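Flagellar basal body protein (Helicobacter pylori, PDB 5NPY) probably builds part of the flagellar hook, the curved tubular segment that links the rotary motor to the filament. Local coordinates at residues D112-R124 against G515-Q527. Residues are numbered along the deposited sequence; the frame is centred on the assembly and turned at random.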
ATOM      1  N   ASP A 112      41.770  -8.548 -12.664  1.00 86.46           N
ATOM      2  CA  ASP A 112      43.192  -8.644 -12.920  1.00 86.14           C
ATOM      3  C   ASP A 112      43.872  -8.500 -11.571  1.00 86.76           C
ATOM      4  O   ASP A 112      43.875  -9.426 -10.794  1.00 97.54           O
ATOM      5  CB  ASP A 112      43.643  -7.545 -13.866  1.00 86.61           C
ATOM      6  CG  ASP A 112      42.738  -6.363 -13.838  1.00 86.53           C
ATOM      7  OD1 ASP A 112      43.244  -5.245 -13.871  1.00 87.53           O
ATOM      8  OD2 ASP A 112      41.536  -6.563 -13.708  1.00 86.00           O
ATOM      9  N   GLY A 113      43.918  -7.696 -10.931  1.00 73.80           N
ATOM     10  CA  GLY A 113      44.555  -7.444  -9.662  1.00 63.06           C
ATOM     11  C   GLY A 113      43.626  -6.993  -8.572  1.00 56.22           C
ATOM     12  O   GLY A 113      42.512  -7.429  -8.501  1.00 54.57           O
ATOM     13  N   PHE A 114      44.620  -5.767  -8.040  1.00 58.21           N
ATOM     14  CA  PHE A 114      43.881  -5.254  -6.906  1.00 56.90           C
ATOM     15  C   PHE A 114      44.632  -4.090  -6.321  1.00 61.73           C
ATOM     16  O   PHE A 114      45.819  -3.989  -6.504  1.00 66.09           O
ATOM     17  CB  PHE A 114      43.807  -6.314  -5.821  1.00 60.14           C
ATOM     18  CG  PHE A 114      45.140  -6.769  -5.342  1.00 63.17           C
ATOM     19  CD1 PHE A 114      45.537  -6.533  -4.059  1.00 59.21           C
ATOM     20  CD2 PHE A 114      46.000  -7.426  -6.184  1.00 64.74           C
ATOM     21  CE1 PHE A 114      46.763  -6.948  -3.623  1.00 56.17           C
ATOM     22  CE2 PHE A 114      47.223  -7.848  -5.753  1.00 60.31           C
ATOM     23  CZ  PHE A 114      47.605  -7.605  -4.469  1.00 56.16           C
ATOM     24  N   SER A 115      43.946  -3.245  -5.567  1.00 61.94           N
ATOM     25  CA  SER A 115      44.554  -2.091  -4.949  1.00 57.86           C
ATOM     26  C   SER A 115      44.455  -2.135  -3.447  1.00 62.27           C
ATOM     27  O   SER A 115      43.622  -2.820  -2.919  1.00 53.40           O
ATOM     28  CB  SER A 115      43.889  -0.852  -5.453  1.00 61.65           C
ATOM     29  OG  SER A 115      44.417  -0.535  -6.696  1.00 76.05           O
ATOM     30  N   LYS A 116      45.284  -1.359  -2.761  1.00 74.22           N
ATOM     31  CA  LYS A 116      45.300  -1.390  -1.312  1.00 82.68           C
ATOM     32  C   LYS A 116      45.792  -0.139  -0.613  1.00 91.49           C
ATOM     33  O   LYS A 116      46.412   0.688  -1.230  1.00101.18           O
ATOM     34  CB  LYS A 116      46.256  -2.484  -0.927  1.00 83.11           C
ATOM     35  CG  LYS A 116      45.825  -3.340   0.216  1.00 86.16           C
ATOM     36  CD  LYS A 116      46.460  -4.706   0.071  1.00 91.44           C
ATOM     37  CE  LYS A 116      47.689  -4.877   0.947  1.00 96.89           C
ATOM     38  NZ  LYS A 116      48.528  -3.658   1.100  1.00 97.65           N
ATOM     39  N   LYS A 117      45.518  -0.013   0.683  1.00 91.64           N
ATOM     40  CA  LYS A 117      46.038   1.090   1.477  1.00 97.78           C
ATOM     41  C   LYS A 117      47.296   0.827   2.299  1.00118.01           C
ATOM     42  O   LYS A 117      48.338   1.439   2.076  1.00124.53           O
ATOM     43  CB  LYS A 117      45.072   1.496   2.574  1.00 85.12           C
ATOM     44  CG  LYS A 117      44.045   0.450   2.912  1.00 76.05           C
ATOM     45  CD  LYS A 117      44.106  -0.026   4.347  1.00 66.45           C
ATOM     46  CE  LYS A 117      43.984  -1.526   4.465  1.00 57.87           C
ATOM     47  NZ  LYS A 117      43.765  -2.204   3.179  1.00 48.44           N
ATOM     48  N   GLN A 118      47.180  -0.073   3.272  1.00123.11           N
ATOM     49  CA  GLN A 118      48.279  -0.509   4.095  1.00123.13           C
ATOM     50  C   GLN A 118      48.127  -2.000   3.960  1.00100.34           C
ATOM     51  O   GLN A 118      47.429  -2.515   3.115  1.00 83.14           O
ATOM     52  CB  GLN A 118      48.295  -0.071   5.575  1.00139.18           C
ATOM     53  CG  GLN A 118      49.687   0.150   6.216  1.00147.71           C
ATOM     54  CD  GLN A 118      50.507   1.349   5.644  1.00153.88           C
ATOM     55  OE1 GLN A 118      50.575   2.443   6.243  1.00154.56           O
ATOM     56  NE2 GLN A 118      51.161   1.122   4.496  1.00156.95           N
ATOM     57  N   ASP A 119      48.803  -2.706   4.816  1.00 97.29           N
ATOM     58  CA  ASP A 119      48.805  -4.130   4.741  1.00 90.93           C
ATOM     59  C   ASP A 119      47.496  -4.807   5.012  1.00 75.19           C
ATOM     60  O   ASP A 119      46.625  -4.282   5.658  1.00 65.45           O
ATOM     61  CB  ASP A 119      49.898  -4.633   5.655  1.00 94.67           C
ATOM     62  CG  ASP A 119      51.143  -3.836   5.499  1.00 96.26           C
ATOM     63  OD1 ASP A 119      52.014  -3.889   6.374  1.00 97.42           O
ATOM     64  OD2 ASP A 119      51.238  -3.146   4.480  1.00 96.48           O
ATOM     65  N   ASN A 120      47.386  -5.989   4.449  1.00 65.54           N
ATOM     66  CA  ASN A 120      46.249  -6.830   4.605  1.00 54.97           C
ATOM     67  C   ASN A 120      46.739  -8.200   4.856  1.00 50.33           C
ATOM     68  O   ASN A 120      47.750  -8.600   4.362  1.00 59.70           O
ATOM     69  CB  ASN A 120      45.435  -6.844   3.348  1.00 59.17           C
ATOM     70  CG  ASN A 120      44.446  -5.759   3.334  1.00 64.74           C
ATOM     71  OD1 ASN A 120      44.210  -5.152   2.329  1.00 66.28           O
ATOM     72  ND2 ASN A 120      43.894  -5.474   4.482  1.00 69.46           N
ATOM     73  N   PHE A 121      46.023  -8.924   5.667  1.00 39.47           N
ATOM     74  CA  PHE A 121      46.424 -10.250   5.969  1.00 46.33           C
ATOM     75  C   PHE A 121      45.294 -11.196   5.701  1.00 44.85           C
ATOM     76  O   PHE A 121      44.184 -10.810   5.535  1.00 49.33           O
ATOM     77  CB  PHE A 121      46.821 -10.332   7.429  1.00 55.75           C
ATOM     78  CG  PHE A 121      47.905  -9.391   7.799  1.00 65.41           C
ATOM     79  CD1 PHE A 121      49.105  -9.444   7.155  1.00 72.04           C
ATOM     80  CD2 PHE A 121      47.711  -8.444   8.746  1.00 66.40           C
ATOM     81  CE1 PHE A 121      50.102  -8.577   7.459  1.00 76.37           C
ATOM     82  CE2 PHE A 121      48.703  -7.569   9.068  1.00 73.56           C
ATOM     83  CZ  PHE A 121      49.900  -7.628   8.416  1.00 75.30           C
ATOM     84  N   LEU A 122      45.616 -12.454   5.634  1.00 42.07           N
ATOM     85  CA  LEU A 122      44.624 -13.499   5.443  1.00 47.37           C
ATOM     86  C   LEU A 122      44.677 -14.454   6.626  1.00 49.49           C
ATOM     87  O   LEU A 122      45.750 -14.717   7.165  1.00 48.79           O
ATOM     88  CB  LEU A 122      44.875 -14.246   4.137  1.00 45.37           C
ATOM     89  CG  LEU A 122      44.909 -13.261   2.974  1.00 42.00           C
ATOM     90  CD1 LEU A 122      46.145 -13.503   2.133  1.00 33.66           C
ATOM     91  CD2 LEU A 122      43.631 -13.363   2.148  1.00 39.90           C
ATOM     92  N   THR A 123      43.520 -14.969   7.029  1.00 46.88           N
ATOM     93  CA  THR A 123      43.454 -15.880   8.162  1.00 41.82           C
ATOM     94  C   THR A 123      42.262 -16.798   7.974  1.00 42.75           C
ATOM     95  O   THR A 123      41.299 -16.451   7.287  1.00 45.21           O
ATOM     96  CB  THR A 123      43.336 -15.134   9.513  1.00 37.34           C
ATOM     97  OG1 THR A 123      43.203 -16.076  10.576  1.00 44.54           O
ATOM     98  CG2 THR A 123      42.131 -14.233   9.539  1.00 32.13           C
ATOM     99  N   ARG A 124      42.338 -17.980   8.584  1.00 38.34           N
ATOM    100  CA  ARG A 124      41.173 -18.836   8.726  1.00 38.73           C
ATOM    101  C   ARG A 124      40.672 -18.884  10.166  1.00 42.03           C
ATOM    102  O   ARG A 124      39.699 -19.590  10.448  1.00 40.39           O
ATOM    103  CB  ARG A 124      41.481 -20.246   8.198  1.00 49.68           C
ATOM    104  CG  ARG A 124      40.234 -21.042   7.781  1.00 56.25           C
ATOM    105  CD  ARG A 124      40.573 -22.422   7.206  1.00 53.40           C
ATOM    106  NE  ARG A 124      40.819 -22.375   5.771  1.00 49.99           N
ATOM    107  CZ  ARG A 124      39.915 -22.680   4.847  1.00 51.43           C
ATOM    108  NH1 ARG A 124      38.699 -23.071   5.198  1.00 51.39           N
ATOM    109  NH2 ARG A 124      40.237 -22.601   3.567  1.00 60.77           N
ATOM    110  N   GLY A 515      51.475 -20.378  -2.424  1.00 47.96           N
ATOM    111  CA  GLY A 515      52.216 -19.176  -2.777  1.00 42.92           C
ATOM    112  C   GLY A 515      52.139 -18.055  -1.757  1.00 41.10           C
ATOM    113  O   GLY A 515      52.834 -17.045  -1.918  1.00 46.69           O
ATOM    114  N   LEU A 516      51.319 -18.201  -0.722  1.00 39.82           N
ATOM    115  CA  LEU A 516      51.277 -17.213   0.349  1.00 49.50           C
ATOM    116  C   LEU A 516      52.407 -17.432   1.362  1.00 56.69           C
ATOM    117  O   LEU A 516      52.896 -18.553   1.554  1.00 54.88           O
ATOM    118  CB  LEU A 516      49.931 -17.262   1.073  1.00 43.66           C
ATOM    119  CG  LEU A 516      48.638 -16.956   0.316  1.00 40.24           C
ATOM    120  CD1 LEU A 516      47.463 -17.211   1.254  1.00 36.21           C
ATOM    121  CD2 LEU A 516      48.607 -15.522  -0.233  1.00 28.38           C
ATOM    122  N   ARG A 517      52.804 -16.340   2.023  1.00 57.28           N
ATOM    123  CA  ARG A 517      53.826 -16.352   3.068  1.00 50.99           C
ATOM    124  C   ARG A 517      53.173 -16.457   4.439  1.00 54.86           C
ATOM    125  O   ARG A 517      52.234 -15.718   4.746  1.00 63.91           O
ATOM    126  CB  ARG A 517      54.695 -15.091   3.011  1.00 51.88           C
ATOM    127  CG  ARG A 517      55.652 -14.913   4.205  1.00 53.73           C
ATOM    128  CD  ARG A 517      56.300 -13.525   4.221  1.00 54.97           C
ATOM    129  NE  ARG A 517      57.040 -13.241   2.990  1.00 67.82           N
ATOM    130  CZ  ARG A 517      57.429 -12.025   2.605  1.00 70.49           C
ATOM    131  NH1 ARG A 517      57.147 -10.971   3.355  1.00 71.76           N
ATOM    132  NH2 ARG A 517      58.095 -11.861   1.468  1.00 65.82           N
ATOM    133  N   LYS A 518      53.692 -17.352   5.266  1.00 55.78           N
ATOM    134  CA  LYS A 518      53.208 -17.532   6.625  1.00 54.64           C
ATOM    135  C   LYS A 518      53.939 -16.571   7.558  1.00 68.62           C
ATOM    136  O   LYS A 518      55.162 -16.419   7.469  1.00 75.08           O
ATOM    137  CB  LYS A 518      53.425 -18.980   7.057  1.00 53.65           C
ATOM    138  CG  LYS A 518      52.426 -19.506   8.055  1.00 58.62           C
ATOM    139  CD  LYS A 518      52.377 -21.020   7.986  1.00 61.29           C
ATOM    140  CE  LYS A 518      52.577 -21.629   9.356  1.00 69.19           C
ATOM    141  NZ  LYS A 518      51.678 -21.007  10.352  1.00 70.01           N
ATOM    142  N   ILE A 519      53.179 -15.906   8.431  1.00 71.74           N
ATOM    143  CA  ILE A 519      53.721 -15.023   9.461  1.00 68.05           C
ATOM    144  C   ILE A 519      53.165 -15.502  10.798  1.00 76.90           C
ATOM    145  O   ILE A 519      52.396 -14.800  11.466  1.00 71.86           O
ATOM    146  CB  ILE A 519      53.380 -13.548   9.180  1.00 60.56           C
ATOM    147  CG1 ILE A 519      53.931 -13.132   7.820  1.00 70.67           C
ATOM    148  CG2 ILE A 519      53.983 -12.622  10.222  1.00 61.09           C
ATOM    149  CD1 ILE A 519      52.953 -13.275   6.696  1.00 82.14           C
ATOM    150  N   GLY A 520      53.535 -16.716  11.184  1.00 87.45           N
ATOM    151  CA  GLY A 520      52.920 -17.380  12.310  1.00102.55           C
ATOM    152  C   GLY A 520      51.702 -18.190  11.900  1.00111.99           C
ATOM    153  O   GLY A 520      51.262 -18.189  10.748  1.00116.44           O
ATOM    154  N   GLY A 521      51.140 -18.898  12.880  1.00114.82           N
ATOM    155  CA  GLY A 521      49.937 -19.677  12.634  1.00115.35           C
ATOM    156  C   GLY A 521      48.697 -18.844  12.385  1.00113.96           C
ATOM    157  O   GLY A 521      47.708 -19.362  11.846  1.00114.57           O
ATOM    158  N   ASN A 522      48.719 -17.566  12.766  1.00110.71           N
ATOM    159  CA  ASN A 522      47.505 -16.774  12.642  1.00105.92           C
ATOM    160  C   ASN A 522      47.276 -16.373  11.190  1.00 80.41           C
ATOM    161  O   ASN A 522      46.201 -16.605  10.627  1.00 81.12           O
ATOM    162  CB  ASN A 522      47.558 -15.554  13.583  1.00126.82           C
ATOM    163  CG  ASN A 522      48.532 -14.454  13.146  1.00144.12           C
ATOM    164  OD1 ASN A 522      49.369 -14.595  12.278  1.00148.94           O
ATOM    165  ND2 ASN A 522      48.398 -13.330  13.796  1.00150.82           N
ATOM    166  N   LEU A 523      48.304 -15.835  10.544  1.00 62.31           N
ATOM    167  CA  LEU A 523      48.143 -15.029   9.348  1.00 61.88           C
ATOM    168  C   LEU A 523      49.002 -15.549   8.209  1.00 64.10           C
ATOM    169  O   LEU A 523      50.055 -16.157   8.423  1.00 58.20           O
ATOM    170  CB  LEU A 523      48.548 -13.596   9.649  1.00 67.05           C
ATOM    171  CG  LEU A 523      47.707 -12.352   9.833  1.00 73.27           C
ATOM    172  CD1 LEU A 523      46.841 -12.501  11.012  1.00 78.45           C
ATOM    173  CD2 LEU A 523      48.719 -11.266  10.089  1.00 71.95           C
ATOM    174  N   TYR A 524      48.537 -15.286   6.998  1.00 63.06           N
ATOM    175  CA  TYR A 524      49.305 -15.438   5.773  1.00 58.59           C
ATOM    176  C   TYR A 524      49.295 -14.091   5.053  1.00 51.98           C
ATOM    177  O   TYR A 524      48.649 -13.143   5.499  1.00 50.24           O
ATOM    178  CB  TYR A 524      48.748 -16.585   4.912  1.00 57.77           C
ATOM    179  CG  TYR A 524      48.833 -17.938   5.599  1.00 61.77           C
ATOM    180  CD1 TYR A 524      47.994 -18.262   6.667  1.00 59.73           C
ATOM    181  CD2 TYR A 524      49.758 -18.890   5.188  1.00 67.83           C
ATOM    182  CE1 TYR A 524      48.084 -19.493   7.301  1.00 65.72           C
ATOM    183  CE2 TYR A 524      49.845 -20.116   5.807  1.00 62.74           C
ATOM    184  CZ  TYR A 524      49.014 -20.413   6.864  1.00 67.50           C
ATOM    185  OH  TYR A 524      49.116 -21.638   7.482  1.00 75.84           O
ATOM    186  N   GLU A 525      50.031 -13.998   3.948  1.00 45.58           N
ATOM    187  CA  GLU A 525      50.229 -12.729   3.261  1.00 43.93           C
ATOM    188  C   GLU A 525      50.648 -13.033   1.834  1.00 46.99           C
ATOM    189  O   GLU A 525      51.230 -14.083   1.562  1.00 51.85           O
ATOM    190  CB  GLU A 525      51.295 -11.883   3.960  1.00 45.71           C
ATOM    191  CG  GLU A 525      50.973 -10.428   4.070  1.00 55.66           C
ATOM    192  CD  GLU A 525      52.164  -9.632   4.553  1.00 66.92           C
ATOM    193  OE1 GLU A 525      51.984  -8.468   4.964  1.00 72.28           O
ATOM    194  OE2 GLU A 525      53.295 -10.170   4.530  1.00 65.58           O
ATOM    195  N   MET A 526      50.336 -12.118   0.925  1.00 52.85           N
ATOM    196  CA  MET A 526      50.806 -12.260  -0.444  1.00 55.14           C
ATOM    197  C   MET A 526      52.264 -11.788  -0.555  1.00 61.92           C
ATOM    198  O   MET A 526      52.769 -11.047   0.295  1.00 60.54           O
ATOM    199  CB  MET A 526      49.892 -11.482  -1.394  1.00 48.96           C
ATOM    200  CG  MET A 526      48.406 -11.852  -1.257  1.00 47.96           C
ATOM    201  SD  MET A 526      47.238 -10.839  -2.220  1.00 50.98           S
ATOM    202  CE  MET A 526      47.244  -9.291  -1.291  1.00 40.91           C
ATOM    203  N   GLN A 527      52.940 -12.242  -1.616  1.00 67.37           N
ATOM    204  CA  GLN A 527      54.361 -11.972  -1.834  1.00 62.04           C
ATOM    205  C   GLN A 527      54.670 -12.136  -3.322  1.00 61.35           C
ATOM    206  O   GLN A 527      53.820 -12.575  -4.101  1.00 61.81           O
ATOM    207  CB  GLN A 527      55.227 -12.903  -0.982  1.00 64.98           C
ATOM    208  CG  GLN A 527      54.848 -14.372  -1.145  1.00 64.05           C
ATOM    209  CD  GLN A 527      55.687 -15.299  -0.300  1.00 60.41           C
ATOM    210  OE1 GLN A 527      56.618 -14.869   0.380  1.00 62.03           O
ATOM    211  NE2 GLN A 527      55.357 -16.584  -0.334  1.00 57.27           N
TER
HETATM  212  O   HOH W   1      45.011 -19.417  10.240  1.00 42.02           O
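A single antiparallel bridge joins strand 121-123 to strand 523-525, the second arm of the beta hairpin formed with strand 517-519. Leu122 and Tyr524 are the hydrogen-bonded pair. Leu122 N donates to Tyr524 O at 3.1 Å, and Tyr524 N returns a bond to Leu122 O at 2.8 Å. The two strands are far from strictly antiparallel, and the pairing stops at this one bridge. Beyond it, the hydroxyl of Thr123 takes over: OG1 donates to Asn522 O at 3.0 Å. OG1 lies anti to the backbone N of Thr123 (chi1 177°) and also accepts from the backbone N of Ala125. A water that donates to Asn522 O is held weakly by the N-H of Arg124.

Phe121 meets two hairpin side chains, one over a face and one at the edge. Leu523 has its CD2 methyl over one ring face, toward the rim, in a CH-pi arrangement. The two are modelled too close, so the exact closeness is doubtful. The extended chain of Glu525 runs alongside the ring, its carboxylate at the ring edge, with the two planes 35° apart. Tyr142 meets the same ring edge-to-face. Leu122 points its CD1 methyl at the fork of Leu516, 4.0 Å from CD2 of that residue. Farther along, Met526 bends at its last torsion (chi3 -73°) and reaches the Phe114 ring obliquely. Its SD is 4.6 Å from the centroid of that ring, a Met-aromatic contact.

On its other side strand 121-123 pairs with strand 97-100, where Ile99 touches both Phe121 and Leu523. The hairpin thus packs by its second arm on strand 121-123 through a single antiparallel bridge, consistent with a D1 domain of the FlgE/F/G type built from sequence-distant parts of the chain.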